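PDB 4L1M: E3 ubiquitin-protein ligase HERC2 from Homo sapiens, which is probably an E3 ligase that attaches ubiquitin to target proteins, and carries RCC1-like beta-propeller domains such as the one in this structure. Local coordinates for residues 55-65 / 369-378; 99-110 / 156-166. One frame throughout, in Å; residues are numbered along the deposited sequence.

Contact 1 (55-65 / 369-378). With SO4 (sulfate ion), chain G.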
loop_
_atom_site.group_PDB
_atom_site.type_symbol
_atom_site.label_atom_id
_atom_site.label_comp_id
_atom_site.label_asym_id
_atom_site.label_seq_id
_atom_site.Cartn_x
_atom_site.Cartn_y
_atom_site.Cartn_z
ATOM N N VAL A 55 6.430 14.514 -8.823
ATOM C CA VAL A 55 6.025 13.293 -8.110
ATOM C C VAL A 55 5.153 12.379 -8.977
ATOM O O VAL A 55 4.204 12.846 -9.622
ATOM C CB VAL A 55 5.276 13.653 -6.828
ATOM C CG1 VAL A 55 4.899 12.411 -6.067
ATOM C CG2 VAL A 55 6.137 14.543 -5.958
ATOM N N THR A 56 5.512 11.096 -9.031
ATOM C CA THR A 56 4.699 10.087 -9.723
ATOM C C THR A 56 4.151 9.089 -8.716
ATOM O O THR A 56 3.097 8.494 -8.948
ATOM C CB THR A 56 5.471 9.339 -10.848
ATOM O OG1 THR A 56 6.539 8.550 -10.292
ATOM C CG2 THR A 56 6.052 10.310 -11.838
ATOM N N GLN A 57 4.881 8.898 -7.617
ATOM C CA GLN A 57 4.511 7.960 -6.579
ATOM C C GLN A 57 5.044 8.383 -5.219
ATOM O O GLN A 57 6.093 9.006 -5.138
ATOM C CB GLN A 57 5.123 6.613 -6.927
ATOM C CG GLN A 57 4.257 5.401 -6.729
ATOM C CD GLN A 57 4.896 4.224 -7.465
ATOM O OE1 GLN A 57 5.033 4.241 -8.721
ATOM N NE2 GLN A 57 5.336 3.243 -6.719
ATOM N N ILE A 58 4.320 8.033 -4.160
ATOM C CA ILE A 58 4.783 8.209 -2.811
ATOM C C ILE A 58 4.491 6.945 -2.009
ATOM O O ILE A 58 3.359 6.496 -1.965
ATOM C CB ILE A 58 4.061 9.390 -2.123
ATOM C CG1 ILE A 58 4.471 10.698 -2.768
ATOM C CG2 ILE A 58 4.361 9.398 -0.616
ATOM C CD1 ILE A 58 3.867 11.931 -2.143
ATOM N N ALA A 59 5.516 6.403 -1.355
ATOM C CA ALA A 59 5.390 5.224 -0.517
ATOM C C ALA A 59 5.666 5.607 0.942
ATOM O O ALA A 59 6.762 6.007 1.290
ATOM C CB ALA A 59 6.354 4.160 -0.965
ATOM N N CYS A 60 4.643 5.480 1.772
ATOM C CA CYS A 60 4.695 5.945 3.120
ATOM C C CYS A 60 5.137 4.825 4.048
ATOM O O CYS A 60 4.486 3.792 4.125
ATOM C CB CYS A 60 3.314 6.454 3.522
ATOM S SG CYS A 60 2.841 8.007 2.704
ATOM N N ALA A 61 6.237 5.050 4.758
ATOM C CA ALA A 61 6.651 4.149 5.827
ATOM C C ALA A 61 6.218 4.740 7.167
ATOM O O ALA A 61 5.406 5.669 7.207
ATOM C CB ALA A 61 8.141 3.909 5.777
ATOM N N GLU A 62 6.729 4.205 8.263
ATOM C CA GLU A 62 6.271 4.649 9.585
ATOM C C GLU A 62 6.813 6.007 10.029
ATOM O O GLU A 62 6.048 6.805 10.567
ATOM C CB GLU A 62 6.573 3.614 10.654
ATOM C CG GLU A 62 5.751 3.839 11.921
ATOM C CD GLU A 62 6.284 3.067 13.111
ATOM O OE1 GLU A 62 7.246 3.552 13.749
ATOM O OE2 GLU A 62 5.737 1.985 13.401
ATOM N N LYS A 63 8.108 6.259 9.839
ATOM C CA LYS A 63 8.699 7.549 10.252
ATOM C C LYS A 63 9.054 8.444 9.078
ATOM O O LYS A 63 9.396 9.603 9.260
ATOM C CB LYS A 63 9.976 7.338 11.085
ATOM C CG LYS A 63 9.837 6.458 12.318
ATOM C CD LYS A 63 8.943 7.072 13.397
ATOM C CE LYS A 63 9.161 6.368 14.749
ATOM N NZ LYS A 63 7.893 6.080 15.482
ATOM N N ARG A 64 8.994 7.904 7.875
ATOM C CA ARG A 64 9.366 8.653 6.694
ATOM C C ARG A 64 8.648 8.142 5.447
ATOM O O ARG A 64 7.915 7.149 5.495
ATOM C CB ARG A 64 10.863 8.608 6.507
ATOM C CG ARG A 64 11.458 7.225 6.472
ATOM C CD ARG A 64 12.982 7.291 6.432
ATOM N NE ARG A 64 13.570 8.092 7.530
ATOM C CZ ARG A 64 14.155 9.296 7.376
ATOM N NH1 ARG A 64 14.259 9.914 6.166
ATOM N NH2 ARG A 64 14.668 9.905 8.441
ATOM N N PHE A 65 8.800 8.875 4.356
ATOM C CA PHE A 65 8.235 8.457 3.090
ATOM C C PHE A 65 9.231 8.606 1.973
ATOM O O PHE A 65 10.137 9.439 2.043
ATOM C CB PHE A 65 6.907 9.174 2.762
ATOM C CG PHE A 65 7.005 10.677 2.649
ATOM C CD1 PHE A 65 7.136 11.461 3.759
ATOM C CD2 PHE A 65 6.883 11.306 1.423
ATOM C CE1 PHE A 65 7.198 12.847 3.646
ATOM C CE2 PHE A 65 6.930 12.682 1.314
ATOM C CZ PHE A 65 7.084 13.452 2.426
ATOM N N ALA A 369 -1.919 8.899 -1.322
ATOM C CA ALA A 369 -1.098 8.007 -0.489
ATOM C C ALA A 369 -1.327 8.306 0.977
ATOM O O ALA A 369 -1.565 9.459 1.317
ATOM C CB ALA A 369 0.368 8.177 -0.826
ATOM N N CYS A 370 -1.239 7.279 1.842
ATOM C CA CYS A 370 -1.406 7.464 3.304
ATOM C C CYS A 370 -0.268 6.889 4.131
ATOM O O CYS A 370 0.152 5.780 3.912
ATOM C CB CYS A 370 -2.697 6.801 3.778
ATOM S SG CYS A 370 -4.176 7.445 2.988
ATOM N N GLY A 371 0.199 7.656 5.104
ATOM C CA GLY A 371 1.080 7.153 6.150
ATOM C C GLY A 371 0.245 6.768 7.361
ATOM O O GLY A 371 -0.991 6.665 7.276
ATOM N N PRO A 372 0.900 6.538 8.492
ATOM C CA PRO A 372 0.147 6.206 9.691
ATOM C C PRO A 372 -0.684 7.375 10.256
ATOM O O PRO A 372 -1.706 7.150 10.873
ATOM C CB PRO A 372 1.242 5.788 10.669
ATOM C CG PRO A 372 2.440 6.538 10.226
ATOM C CD PRO A 372 2.348 6.574 8.738
ATOM N N ALA A 373 -0.235 8.606 10.074
ATOM C CA ALA A 373 -1.000 9.776 10.546
ATOM C C ALA A 373 -0.985 10.901 9.502
ATOM O O ALA A 373 -1.086 12.086 9.838
ATOM C CB ALA A 373 -0.427 10.248 11.863
ATOM N N GLN A 374 -0.825 10.513 8.233
ATOM C CA GLN A 374 -0.556 11.449 7.141
ATOM C C GLN A 374 -1.299 11.056 5.889
ATOM O O GLN A 374 -1.601 9.886 5.678
ATOM C CB GLN A 374 0.929 11.464 6.794
ATOM C CG GLN A 374 1.837 11.924 7.913
ATOM C CD GLN A 374 2.233 10.824 8.872
ATOM O OE1 GLN A 374 1.986 9.637 8.630
ATOM N NE2 GLN A 374 2.828 11.223 9.994
ATOM N N SER A 375 -1.594 12.054 5.059
ATOM C CA SER A 375 -2.249 11.833 3.783
ATOM C C SER A 375 -1.682 12.780 2.768
ATOM O O SER A 375 -1.393 13.936 3.077
ATOM C CB SER A 375 -3.765 12.043 3.906
ATOM O OG SER A 375 -4.288 11.494 5.112
ATOM N N PHE A 376 -1.498 12.285 1.558
ATOM C CA PHE A 376 -0.991 13.093 0.451
ATOM C C PHE A 376 -1.837 12.894 -0.795
ATOM O O PHE A 376 -2.405 11.826 -1.009
ATOM C CB PHE A 376 0.432 12.704 0.112
ATOM C CG PHE A 376 1.396 12.856 1.245
ATOM C CD1 PHE A 376 2.084 14.040 1.434
ATOM C CD2 PHE A 376 1.633 11.797 2.120
ATOM C CE1 PHE A 376 2.993 14.181 2.474
ATOM C CE2 PHE A 376 2.541 11.935 3.160
ATOM C CZ PHE A 376 3.222 13.132 3.333
ATOM N N ALA A 377 -1.918 13.937 -1.607
ATOM C CA ALA A 377 -2.603 13.873 -2.881
ATOM C C ALA A 377 -1.849 14.751 -3.861
ATOM O O ALA A 377 -1.475 15.869 -3.497
ATOM C CB ALA A 377 -4.043 14.353 -2.738
ATOM N N TRP A 378 -1.645 14.267 -5.091
ATOM C CA TRP A 378 -0.986 15.075 -6.101
ATOM C C TRP A 378 -1.674 15.083 -7.463
ATOM O O TRP A 378 -2.278 14.094 -7.893
ATOM C CB TRP A 378 0.483 14.661 -6.254
ATOM C CG TRP A 378 0.688 13.243 -6.664
ATOM C CD1 TRP A 378 0.908 12.773 -7.923
ATOM C CD2 TRP A 378 0.718 12.097 -5.795
ATOM N NE1 TRP A 378 1.046 11.401 -7.901
ATOM C CE2 TRP A 378 0.950 10.964 -6.606
ATOM C CE3 TRP A 378 0.561 11.922 -4.415
ATOM C CZ2 TRP A 378 1.017 9.686 -6.090
ATOM C CZ3 TRP A 378 0.623 10.649 -3.901
ATOM C CH2 TRP A 378 0.848 9.536 -4.737
HETATM S S SO4 G . 13.160 4.442 9.784
HETATM O O1 SO4 G . 13.734 5.797 9.612
HETATM O O2 SO4 G . 13.315 4.035 11.208
HETATM O O3 SO4 G . 11.714 4.473 9.412
HETATM O O4 SO4 G . 13.846 3.470 8.880
HETATM O O HOH W 1 1.070 9.890 -10.106
#

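Contact 2 (99-110 / 156-166). With SO4 (sulfate ion), chain G.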
loop_
_atom_site.group_PDB
_atom_site.type_symbol
_atom_site.label_atom_id
_atom_site.label_comp_id
_atom_site.label_asym_id
_atom_site.label_seq_id
_atom_site.Cartn_x
_atom_site.Cartn_y
_atom_site.Cartn_z
ATOM N N LYS A 99 9.032 1.893 -9.737
ATOM C CA LYS A 99 8.124 1.660 -8.614
ATOM C C LYS A 99 8.867 1.678 -7.309
ATOM O O LYS A 99 10.047 1.341 -7.247
ATOM C CB LYS A 99 7.353 0.334 -8.762
ATOM C CG LYS A 99 6.293 0.376 -9.834
ATOM C CD LYS A 99 5.227 -0.669 -9.644
ATOM C CE LYS A 99 4.385 -0.775 -10.916
ATOM N NZ LYS A 99 3.401 -1.890 -10.813
ATOM N N ILE A 100 8.148 2.088 -6.266
ATOM C CA ILE A 100 8.638 2.032 -4.919
ATOM C C ILE A 100 7.575 1.432 -4.026
ATOM O O ILE A 100 6.409 1.434 -4.343
ATOM C CB ILE A 100 9.012 3.436 -4.391
ATOM C CG1 ILE A 100 7.878 4.436 -4.653
ATOM C CG2 ILE A 100 10.308 3.885 -5.009
ATOM C CD1 ILE A 100 8.136 5.845 -4.137
ATOM N N ALA A 101 7.991 0.932 -2.878
ATOM C CA ALA A 101 7.048 0.397 -1.930
ATOM C C ALA A 101 7.585 0.499 -0.524
ATOM O O ALA A 101 8.796 0.535 -0.291
ATOM C CB ALA A 101 6.742 -1.051 -2.262
ATOM N N ALA A 102 6.646 0.521 0.403
ATOM C CA ALA A 102 6.908 0.556 1.805
ATOM C C ALA A 102 5.548 0.414 2.439
ATOM O O ALA A 102 4.567 0.544 1.766
ATOM C CB ALA A 102 7.550 1.866 2.214
ATOM N N HIS A 103 5.495 0.173 3.741
ATOM C CA HIS A 103 4.238 -0.051 4.431
ATOM C C HIS A 103 4.126 0.951 5.541
ATOM O O HIS A 103 5.121 1.260 6.187
ATOM C CB HIS A 103 4.235 -1.450 5.019
ATOM C CG HIS A 103 2.935 -1.832 5.611
ATOM N ND1 HIS A 103 2.621 -1.568 6.922
ATOM C CD2 HIS A 103 1.852 -2.434 5.074
ATOM C CE1 HIS A 103 1.394 -1.979 7.169
ATOM N NE2 HIS A 103 0.914 -2.527 6.068
ATOM N N SER A 104 2.920 1.433 5.819
ATOM C CA SER A 104 2.774 2.571 6.739
ATOM C C SER A 104 3.157 2.268 8.223
ATOM O O SER A 104 3.353 3.195 9.016
ATOM C CB SER A 104 1.374 3.165 6.600
ATOM O OG SER A 104 0.457 2.376 7.271
ATOM N N ASP A 105 3.247 0.991 8.585
ATOM C CA ASP A 105 3.717 0.565 9.909
ATOM C C ASP A 105 5.104 -0.093 9.802
ATOM O O ASP A 105 5.518 -0.821 10.711
ATOM C CB ASP A 105 2.717 -0.430 10.567
ATOM C CG ASP A 105 1.259 0.136 10.650
ATOM O OD1 ASP A 105 1.087 1.329 11.037
ATOM O OD2 ASP A 105 0.276 -0.609 10.336
ATOM N N GLY A 106 5.819 0.170 8.701
ATOM C CA GLY A 106 7.093 -0.509 8.396
ATOM C C GLY A 106 8.347 0.360 8.377
ATOM O O GLY A 106 8.270 1.586 8.433
ATOM N N HIS A 107 9.493 -0.308 8.282
ATOM C CA HIS A 107 10.828 0.299 8.352
ATOM C C HIS A 107 11.745 -0.301 7.280
ATOM O O HIS A 107 12.955 -0.434 7.492
ATOM C CB HIS A 107 11.472 0.059 9.760
ATOM C CG HIS A 107 10.642 0.579 10.886
ATOM N ND1 HIS A 107 10.877 1.806 11.474
ATOM C CD2 HIS A 107 9.533 0.076 11.488
ATOM C CE1 HIS A 107 9.959 2.031 12.402
ATOM N NE2 HIS A 107 9.127 1.000 12.426
ATOM N N HIS A 108 11.174 -0.732 6.169
ATOM C CA HIS A 108 11.975 -1.192 5.069
ATOM C C HIS A 108 11.325 -0.797 3.771
ATOM O O HIS A 108 10.146 -0.498 3.744
ATOM C CB HIS A 108 12.274 -2.688 5.149
ATOM C CG HIS A 108 11.135 -3.572 4.746
ATOM N ND1 HIS A 108 9.964 -3.646 5.467
ATOM C CD2 HIS A 108 11.019 -4.473 3.742
ATOM C CE1 HIS A 108 9.165 -4.539 4.910
ATOM N NE2 HIS A 108 9.783 -5.055 3.862
ATOM N N TYR A 109 12.120 -0.783 2.707
ATOM C CA TYR A 109 11.715 -0.191 1.449
ATOM C C TYR A 109 12.089 -1.139 0.331
ATOM O O TYR A 109 13.092 -1.852 0.438
ATOM C CB TYR A 109 12.425 1.151 1.280
ATOM C CG TYR A 109 12.408 1.940 2.562
ATOM C CD1 TYR A 109 11.349 2.770 2.879
ATOM C CD2 TYR A 109 13.420 1.787 3.493
ATOM C CE1 TYR A 109 11.311 3.466 4.072
ATOM C CE2 TYR A 109 13.398 2.464 4.689
ATOM C CZ TYR A 109 12.341 3.310 4.982
ATOM O OH TYR A 109 12.334 3.974 6.204
ATOM N N LEU A 110 11.282 -1.141 -0.727
ATOM C CA LEU A 110 11.637 -1.762 -1.996
ATOM C C LEU A 110 11.584 -0.747 -3.143
ATOM O O LEU A 110 10.765 0.171 -3.140
ATOM C CB LEU A 110 10.651 -2.864 -2.331
ATOM C CG LEU A 110 10.534 -3.998 -1.349
ATOM C CD1 LEU A 110 9.538 -5.006 -1.904
ATOM C CD2 LEU A 110 11.861 -4.683 -1.114
ATOM N N VAL A 156 7.280 -7.107 -11.960
ATOM C CA VAL A 156 6.545 -5.915 -12.371
ATOM C C VAL A 156 5.772 -5.229 -11.255
ATOM O O VAL A 156 5.304 -4.135 -11.454
ATOM C CB VAL A 156 5.566 -6.227 -13.514
ATOM C CG1 VAL A 156 6.335 -6.680 -14.756
ATOM C CG2 VAL A 156 4.533 -7.281 -13.100
ATOM N N HIS A 157 5.589 -5.870 -10.110
ATOM C CA HIS A 157 4.961 -5.231 -8.966
ATOM C C HIS A 157 5.726 -5.548 -7.679
ATOM O O HIS A 157 6.334 -6.592 -7.567
ATOM C CB HIS A 157 3.517 -5.661 -8.850
ATOM C CG HIS A 157 2.695 -4.715 -8.042
ATOM N ND1 HIS A 157 2.465 -4.854 -6.683
ATOM C CD2 HIS A 157 2.094 -3.562 -8.408
ATOM C CE1 HIS A 157 1.735 -3.831 -6.261
ATOM N NE2 HIS A 157 1.499 -3.035 -7.291
ATOM N N ILE A 158 5.718 -4.617 -6.735
ATOM C CA ILE A 158 6.357 -4.819 -5.438
ATOM C C ILE A 158 5.465 -4.331 -4.281
ATOM O O ILE A 158 4.624 -3.433 -4.448
ATOM C CB ILE A 158 7.713 -4.105 -5.338
ATOM C CG1 ILE A 158 7.607 -2.668 -5.820
ATOM C CG2 ILE A 158 8.751 -4.861 -6.133
ATOM C CD1 ILE A 158 8.799 -1.802 -5.452
ATOM N N ALA A 159 5.634 -4.946 -3.118
ATOM C CA ALA A 159 4.805 -4.606 -1.993
ATOM C C ALA A 159 5.542 -4.915 -0.720
ATOM O O ALA A 159 6.351 -5.820 -0.689
ATOM C CB ALA A 159 3.508 -5.386 -2.053
ATOM N N CYS A 160 5.224 -4.171 0.338
ATOM C CA CYS A 160 5.749 -4.419 1.655
ATOM C C CYS A 160 4.641 -4.602 2.683
ATOM O O CYS A 160 3.586 -3.948 2.624
ATOM C CB CYS A 160 6.586 -3.241 2.102
ATOM S SG CYS A 160 8.089 -2.997 1.156
ATOM N N GLY A 161 4.914 -5.471 3.647
ATOM C CA GLY A 161 4.172 -5.520 4.895
ATOM C C GLY A 161 4.995 -4.846 5.962
ATOM O O GLY A 161 6.039 -4.249 5.674
ATOM N N SER A 162 4.530 -4.915 7.204
ATOM C CA SER A 162 5.305 -4.340 8.315
ATOM C C SER A 162 6.585 -5.123 8.524
ATOM O O SER A 162 7.610 -4.537 8.847
ATOM C CB SER A 162 4.485 -4.303 9.609
ATOM O OG SER A 162 4.065 -5.602 9.953
ATOM N N THR A 163 6.531 -6.436 8.313
ATOM C CA THR A 163 7.693 -7.288 8.535
ATOM C C THR A 163 8.009 -8.271 7.407
ATOM O O THR A 163 8.790 -9.204 7.601
ATOM C CB THR A 163 7.512 -8.100 9.834
ATOM O OG1 THR A 163 6.366 -8.938 9.708
ATOM C CG2 THR A 163 7.354 -7.169 11.035
ATOM N N TYR A 164 7.391 -8.085 6.247
ATOM C CA TYR A 164 7.614 -8.980 5.122
ATOM C C TYR A 164 7.479 -8.236 3.813
ATOM O O TYR A 164 7.293 -7.021 3.817
ATOM C CB TYR A 164 6.701 -10.205 5.191
ATOM C CG TYR A 164 5.212 -9.979 5.088
ATOM C CD1 TYR A 164 4.518 -9.217 6.027
ATOM C CD2 TYR A 164 4.475 -10.615 4.101
ATOM C CE1 TYR A 164 3.138 -9.047 5.935
ATOM C CE2 TYR A 164 3.105 -10.451 4.012
ATOM C CZ TYR A 164 2.438 -9.671 4.922
ATOM O OH TYR A 164 1.062 -9.531 4.810
ATOM N N SER A 165 7.620 -8.963 2.704
ATOM C CA SER A 165 7.713 -8.365 1.392
ATOM C C SER A 165 7.081 -9.295 0.341
ATOM O O SER A 165 6.958 -10.512 0.555
ATOM C CB SER A 165 9.189 -8.119 1.049
ATOM O OG SER A 165 9.818 -7.262 1.992
ATOM N N ALA A 166 6.686 -8.724 -0.795
ATOM C CA ALA A 166 6.230 -9.542 -1.906
ATOM C C ALA A 166 6.605 -8.931 -3.252
ATOM O O ALA A 166 6.972 -7.740 -3.341
ATOM C CB ALA A 166 4.733 -9.767 -1.827
HETATM S S SO4 G . 13.160 4.442 9.784
HETATM O O1 SO4 G . 13.734 5.797 9.612
HETATM O O2 SO4 G . 13.315 4.035 11.208
HETATM O O3 SO4 G . 11.714 4.473 9.412
HETATM O O4 SO4 G . 13.846 3.470 8.880
HETATM O O HOH W 2 3.612 -1.877 -0.404
#

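Contact 1 (55-65 / 369-378)
Val-55 lays CG1 squarely over one face of the Trp-378 indole, 4.2 Å from the centroid of the five-membered ring and 6° off its normal, a CH-pi contact. At the edge of that ring a water, lying in its plane, accepts from Trp-378 NE1 (2.7 Å) and donates to Thr-56 O, tying the indole nitrogen to the neighbouring backbone. Trp-378 CG stands between its backbone N and carbonyl carbon (chi1 60°), and from there the indole runs alongside Gln-57 and Ile-58. Ile-58 slides past it in the opposite direction, CD1 3.9 Å from Trp-378 CZ3, while its CB meets Ala-369 CB. Cys-60 rests CB on Cys-370 O (3.3 Å) and sets SG beside the Phe-376 ring, obliquely, 4.0 Å from CE2. Beyond the strand, Ala-61 O and Glu-62 O rest against the Pro-372 ring, the former 3.5 Å from CD. Phe-65 closes the row, its ring face taking Phe-376 CZ toward the rim with the planes at 36°. No direct hydrogen bond crosses; two beta hairpins of different sheets meet through apolar side chains, as adjacent blades do in an RCC1-like seven-bladed beta-propeller, here the first full blade against the closing one.

Contact 2 (99-110 / 156-166)
His-108 NE2 donates to Ser-165 OG (2.9 Å), which lies nearly in the imidazole plane, and more weakly to Tyr-164 O, also at the ring edge. Ser-165 OG is bonded to Arg-128 O as well, so the histidine is joined through it to a third part of the chain. At the other end of the interface Lys-99, extended beyond CG, reaches across to Val-156 O, with NZ 3.0 Å away and in the carbonyl plane; that carbonyl belongs to a classic beta bulge in which Val-156 and His-157 both face Ile-168. These bonds link the inner hairpins of two successive blades of the seven-bladed RCC1-like propeller, strands 99-101 and 156-160 running almost parallel (17°).

Between the polar ends the packing is apolar. With chi1 at 48°, Ile-158 directs CG1 at Ala-101 CB, and CD1 beyond it slots between Ala-101 CB (3.9 Å) and Leu-110 CB (3.8 Å). Leu-110 reaches on with CG to Cys-160 SG, 3.6 Å away. Toward the turns, the His-103 ring presents one face to Ser-162 N and its edge to Cys-160 O. Within its own segment this ring accepts a hydrogen bond at ND1 from Asp-105 N (3.1 Å), tilted out of the ring plane, in the type I turn from His-103 to Gly-106; the Asp-105 carboxylate itself binds Ser-320 and Ser-214. Cys-160 SG sits over the His-108 imidazole, 4.2 Å from the ring centroid and 28° off its normal.

Overall arrangement
From the N terminus, strands 27-31 and 45-46 join 374-379 and 365-370 from the far end of the chain in one mixed sheet, which shuts the propeller ring. The next blade begins with 55-65; contact 1 packs it on that sheet and so closes a chain loop of about 300 residues. Contact 2 forms within this loop and closes a short one. The blade of 55-65 therefore stands between the composite blade of both chain ends and the blade starting at 97-101, which contact 2 joins in turn to that of 155-160. Glu-62 N probably donates to Gly-106 O, and Gln-57 packs on Ile-100. A sulfate, probably from the crystallisation liquor, bridges Arg-64 and Tyr-109.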